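Local atomic coordinates of triosephosphate isomerase (Trichomonas vaginalis, PDB entry 4O4V), a protein that probably interconverts D-glyceraldehyde 3-phosphate and dihydroxyacetone phosphate, a step shared by glycolysis and gluconeogenesis, and acts as a homodimer. Residues W58-F66 and I82-L92. Residues are numbered along the deposited sequence; the frame is centred on the assembly and turned at random.
Sequences WKVSAENVF and IKSFGIEWTIL
A62 and I91 form one of the backbone bonds that join two neighbouring parallel strands of the TIM barrel, 59-62 and 89-92, linked by a beta-alpha-beta crossover through helix 79-83. I91 N reaches A62 O at 3.0 Å, while A62 N gives its hydrogen to W89 O at 2.9 Å. A62 O is gripped twice, because S61 OG, anti to its own backbone N (chi1 -177°), also donates to it at 2.8 Å. The S61 hydroxyl thereby lies over T90 CA and beside W89 CB. S61 and W89 point into the barrel interior, where the indole meets the ring of F5.

A62 and T90 turn to the other face, under the crossover helix. There the CD1 tip of I82 presses on V65 CG1 at 3.4 Å, a tight fit, with the two side chains at about a right angle, and also touches the A62 methyl. V65 CG1 leans on T90 as well, whose OG1 bonds to I91 O. Farther on, E63 turns away from this pairing to bond G75 of the second subunit, and N64 OD1 is held by K111.

At the other end the strands diverge, and a water bridges the gap between V60 O and E88 N. I87, placed just beyond the Schellman motif at G86, lays CG2 against V60 O. Outermost, K59 bends at chi2 (-68°) to bring its amine to the E88 carboxylate; a second water joins that amine to G86 O, and NZ meets OE2 of E88 on the syn side at 2.7 Å, 30° out of the carboxylate plane.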
loop_
_atom_site.group_PDB
_atom_site.type_symbol
_atom_site.label_atom_id
_atom_site.label_comp_id
_atom_site.label_asym_id
_atom_site.label_seq_id
_atom_site.Cartn_x
_atom_site.Cartn_y
_atom_site.Cartn_z
ATOM N N TRP A 58 -14.661 8.781 17.978
ATOM C CA TRP A 58 -13.308 8.327 17.671
ATOM C C TRP A 58 -12.996 8.712 16.241
ATOM O O TRP A 58 -13.894 9.095 15.470
ATOM C CB TRP A 58 -13.230 6.829 17.846
ATOM C CG TRP A 58 -13.413 6.317 19.241
ATOM C CD1 TRP A 58 -13.733 7.030 20.367
ATOM C CD2 TRP A 58 -13.228 4.968 19.671
ATOM N NE1 TRP A 58 -13.778 6.186 21.457
ATOM C CE2 TRP A 58 -13.463 4.908 21.058
ATOM C CE3 TRP A 58 -12.886 3.803 18.997
ATOM C CZ2 TRP A 58 -13.379 3.717 21.768
ATOM C CZ3 TRP A 58 -12.794 2.628 19.694
ATOM C CH2 TRP A 58 -13.035 2.580 21.059
ATOM N N LYS A 59 -11.742 8.622 15.853
ATOM C CA LYS A 59 -11.328 8.944 14.486
ATOM C C LYS A 59 -10.602 7.787 13.835
ATOM O O LYS A 59 -9.956 6.973 14.499
ATOM C CB LYS A 59 -10.440 10.189 14.484
ATOM C CG LYS A 59 -11.162 11.471 14.858
ATOM C CD LYS A 59 -12.152 11.894 13.835
ATOM C CE LYS A 59 -12.737 13.266 14.209
ATOM N NZ LYS A 59 -13.749 13.731 13.235
ATOM N N VAL A 60 -10.705 7.726 12.521
ATOM C CA VAL A 60 -10.057 6.717 11.696
ATOM C C VAL A 60 -8.689 7.206 11.237
ATOM O O VAL A 60 -8.481 8.400 10.978
ATOM C CB VAL A 60 -10.987 6.415 10.503
ATOM C CG1 VAL A 60 -10.373 5.410 9.555
ATOM C CG2 VAL A 60 -12.307 5.861 10.984
ATOM N N SER A 61 -7.755 6.273 11.079
ATOM C CA SER A 61 -6.426 6.548 10.566
ATOM C C SER A 61 -6.007 5.559 9.503
ATOM O O SER A 61 -6.303 4.367 9.574
ATOM C CB SER A 61 -5.414 6.437 11.720
ATOM O OG SER A 61 -4.090 6.752 11.337
ATOM N N ALA A 62 -5.286 6.065 8.505
ATOM C CA ALA A 62 -4.514 5.185 7.642
ATOM C C ALA A 62 -3.280 4.659 8.335
ATOM O O ALA A 62 -2.853 5.175 9.382
ATOM C CB ALA A 62 -4.114 5.925 6.372
ATOM N N GLU A 63 -2.666 3.638 7.763
ATOM C CA GLU A 63 -1.465 3.008 8.306
ATOM C C GLU A 63 -0.181 3.454 7.603
ATOM O O GLU A 63 0.924 3.090 8.016
ATOM C CB GLU A 63 -1.557 1.482 8.259
ATOM C CG GLU A 63 -2.608 0.910 9.233
ATOM C CD GLU A 63 -2.684 -0.602 9.207
ATOM O OE1 GLU A 63 -1.741 -1.266 8.754
ATOM O OE2 GLU A 63 -3.744 -1.147 9.670
ATOM N N ASN A 64 -0.340 4.235 6.543
ATOM C CA ASN A 64 0.745 4.736 5.702
ATOM C C ASN A 64 0.119 5.678 4.676
ATOM O O ASN A 64 -1.084 5.580 4.416
ATOM C CB ASN A 64 1.448 3.580 4.977
ATOM C CG ASN A 64 2.635 4.020 4.168
ATOM O OD1 ASN A 64 3.398 4.860 4.599
ATOM N ND2 ASN A 64 2.779 3.439 2.973
ATOM N N VAL A 65 0.938 6.507 4.040
ATOM C CA VAL A 65 0.544 7.288 2.858
ATOM C C VAL A 65 1.781 7.465 2.004
ATOM O O VAL A 65 2.915 7.318 2.477
ATOM C CB VAL A 65 -0.021 8.687 3.208
ATOM C CG1 VAL A 65 -1.231 8.616 4.070
ATOM C CG2 VAL A 65 1.006 9.576 3.865
ATOM N N PHE A 66 1.600 7.799 0.733
ATOM C CA PHE A 66 2.731 8.110 -0.133
ATOM C C PHE A 66 3.117 9.603 -0.019
ATOM O O PHE A 66 2.545 10.338 0.757
ATOM C CB PHE A 66 2.390 7.669 -1.576
ATOM C CG PHE A 66 3.555 7.665 -2.510
ATOM C CD1 PHE A 66 4.681 6.898 -2.277
ATOM C CD2 PHE A 66 3.532 8.449 -3.664
ATOM C CE1 PHE A 66 5.738 6.909 -3.147
ATOM C CE2 PHE A 66 4.593 8.458 -4.519
ATOM C CZ PHE A 66 5.687 7.713 -4.275
ATOM N N ILE A 82 -7.441 9.572 0.859
ATOM C CA ILE A 82 -7.848 9.317 2.232
ATOM C C ILE A 82 -8.716 10.461 2.741
ATOM O O ILE A 82 -9.780 10.234 3.328
ATOM C CB ILE A 82 -6.593 9.097 3.091
ATOM C CG1 ILE A 82 -5.870 7.803 2.667
ATOM C CG2 ILE A 82 -6.921 9.079 4.576
ATOM C CD1 ILE A 82 -4.405 7.812 3.061
ATOM N N LYS A 83 -8.291 11.688 2.507
ATOM C CA LYS A 83 -9.050 12.848 2.953
ATOM C C LYS A 83 -10.417 12.902 2.291
ATOM O O LYS A 83 -11.361 13.452 2.880
ATOM C CB LYS A 83 -8.292 14.134 2.675
ATOM C CG LYS A 83 -7.055 14.329 3.516
ATOM C CD LYS A 83 -6.484 15.706 3.287
ATOM C CE LYS A 83 -7.344 16.792 3.973
ATOM N NZ LYS A 83 -7.400 16.688 5.454
ATOM N N SER A 84 -10.574 12.350 1.095
ATOM C CA SER A 84 -11.850 12.443 0.400
ATOM C C SER A 84 -12.928 11.609 1.077
ATOM O O SER A 84 -14.120 11.819 0.810
ATOM C CB SER A 84 -11.697 12.068 -1.086
ATOM O OG SER A 84 -11.643 10.659 -1.335
ATOM N N PHE A 85 -12.554 10.689 1.956
ATOM C CA PHE A 85 -13.501 9.963 2.797
ATOM C C PHE A 85 -13.730 10.653 4.138
ATOM O O PHE A 85 -14.552 10.185 4.914
ATOM C CB PHE A 85 -13.027 8.522 3.034
ATOM C CG PHE A 85 -13.107 7.664 1.814
ATOM C CD1 PHE A 85 -14.252 6.956 1.521
ATOM C CD2 PHE A 85 -12.053 7.596 0.922
ATOM C CE1 PHE A 85 -14.326 6.168 0.370
ATOM C CE2 PHE A 85 -12.120 6.818 -0.206
ATOM C CZ PHE A 85 -13.251 6.108 -0.490
ATOM N N GLY A 86 -13.035 11.754 4.414
ATOM C CA GLY A 86 -13.145 12.423 5.707
ATOM C C GLY A 86 -12.171 11.938 6.753
ATOM O O GLY A 86 -12.298 12.295 7.937
ATOM N N ILE A 87 -11.171 11.168 6.353
ATOM C CA ILE A 87 -10.167 10.596 7.267
ATOM C C ILE A 87 -9.028 11.574 7.434
ATOM O O ILE A 87 -8.536 12.113 6.452
ATOM C CB ILE A 87 -9.673 9.256 6.712
ATOM C CG1 ILE A 87 -10.836 8.261 6.653
ATOM C CG2 ILE A 87 -8.513 8.729 7.547
ATOM C CD1 ILE A 87 -10.565 7.050 5.817
ATOM N N GLU A 88 -8.616 11.805 8.676
ATOM C CA GLU A 88 -7.705 12.878 9.027
ATOM C C GLU A 88 -6.335 12.458 9.542
ATOM O O GLU A 88 -5.511 13.339 9.802
ATOM C CB GLU A 88 -8.362 13.771 10.145
ATOM C CG GLU A 88 -9.916 14.013 10.067
ATOM C CD GLU A 88 -10.539 14.561 11.380
ATOM O OE1 GLU A 88 -9.779 14.984 12.292
ATOM O OE2 GLU A 88 -11.800 14.549 11.485
ATOM N N TRP A 89 -6.120 11.171 9.796
ATOM C CA TRP A 89 -4.924 10.660 10.463
ATOM C C TRP A 89 -4.213 9.662 9.575
ATOM O O TRP A 89 -4.819 8.919 8.815
ATOM C CB TRP A 89 -5.308 9.928 11.742
ATOM C CG TRP A 89 -5.609 10.796 12.929
ATOM C CD1 TRP A 89 -6.844 11.210 13.336
ATOM C CD2 TRP A 89 -4.673 11.350 13.858
ATOM N NE1 TRP A 89 -6.730 11.970 14.467
ATOM C CE2 TRP A 89 -5.407 12.090 14.794
ATOM C CE3 TRP A 89 -3.281 11.300 13.978
ATOM C CZ2 TRP A 89 -4.806 12.781 15.836
ATOM C CZ3 TRP A 89 -2.671 11.990 15.009
ATOM C CH2 TRP A 89 -3.435 12.708 15.934
ATOM N N THR A 90 -2.892 9.594 9.764
ATOM C CA THR A 90 -2.097 8.462 9.293
ATOM C C THR A 90 -0.976 8.152 10.264
ATOM O O THR A 90 -0.406 9.053 10.898
ATOM C CB THR A 90 -1.504 8.685 7.877
ATOM O OG1 THR A 90 -0.946 7.454 7.383
ATOM C CG2 THR A 90 -0.503 9.798 7.828
ATOM N N ILE A 91 -0.625 6.876 10.348
ATOM C CA ILE A 91 0.657 6.433 10.916
ATOM C C ILE A 91 1.746 6.624 9.886
ATOM O O ILE A 91 1.500 6.422 8.690
ATOM C CB ILE A 91 0.572 4.954 11.357
ATOM C CG1 ILE A 91 -0.560 4.752 12.378
ATOM C CG2 ILE A 91 1.893 4.433 11.922
ATOM C CD1 ILE A 91 -0.850 3.301 12.709
ATOM N N LEU A 92 2.948 6.991 10.335
ATOM C CA LEU A 92 4.140 7.051 9.488
ATOM C C LEU A 92 5.310 6.432 10.200
ATOM O O LEU A 92 5.481 6.623 11.405
ATOM C CB LEU A 92 4.500 8.516 9.151
ATOM C CG LEU A 92 3.528 9.270 8.253
ATOM C CD1 LEU A 92 4.008 10.700 8.079
ATOM C CD2 LEU A 92 3.402 8.579 6.925
HETATM O O HOH W 1 -13.903 12.128 10.567
HETATM O O HOH W 2 -9.955 10.669 10.888
#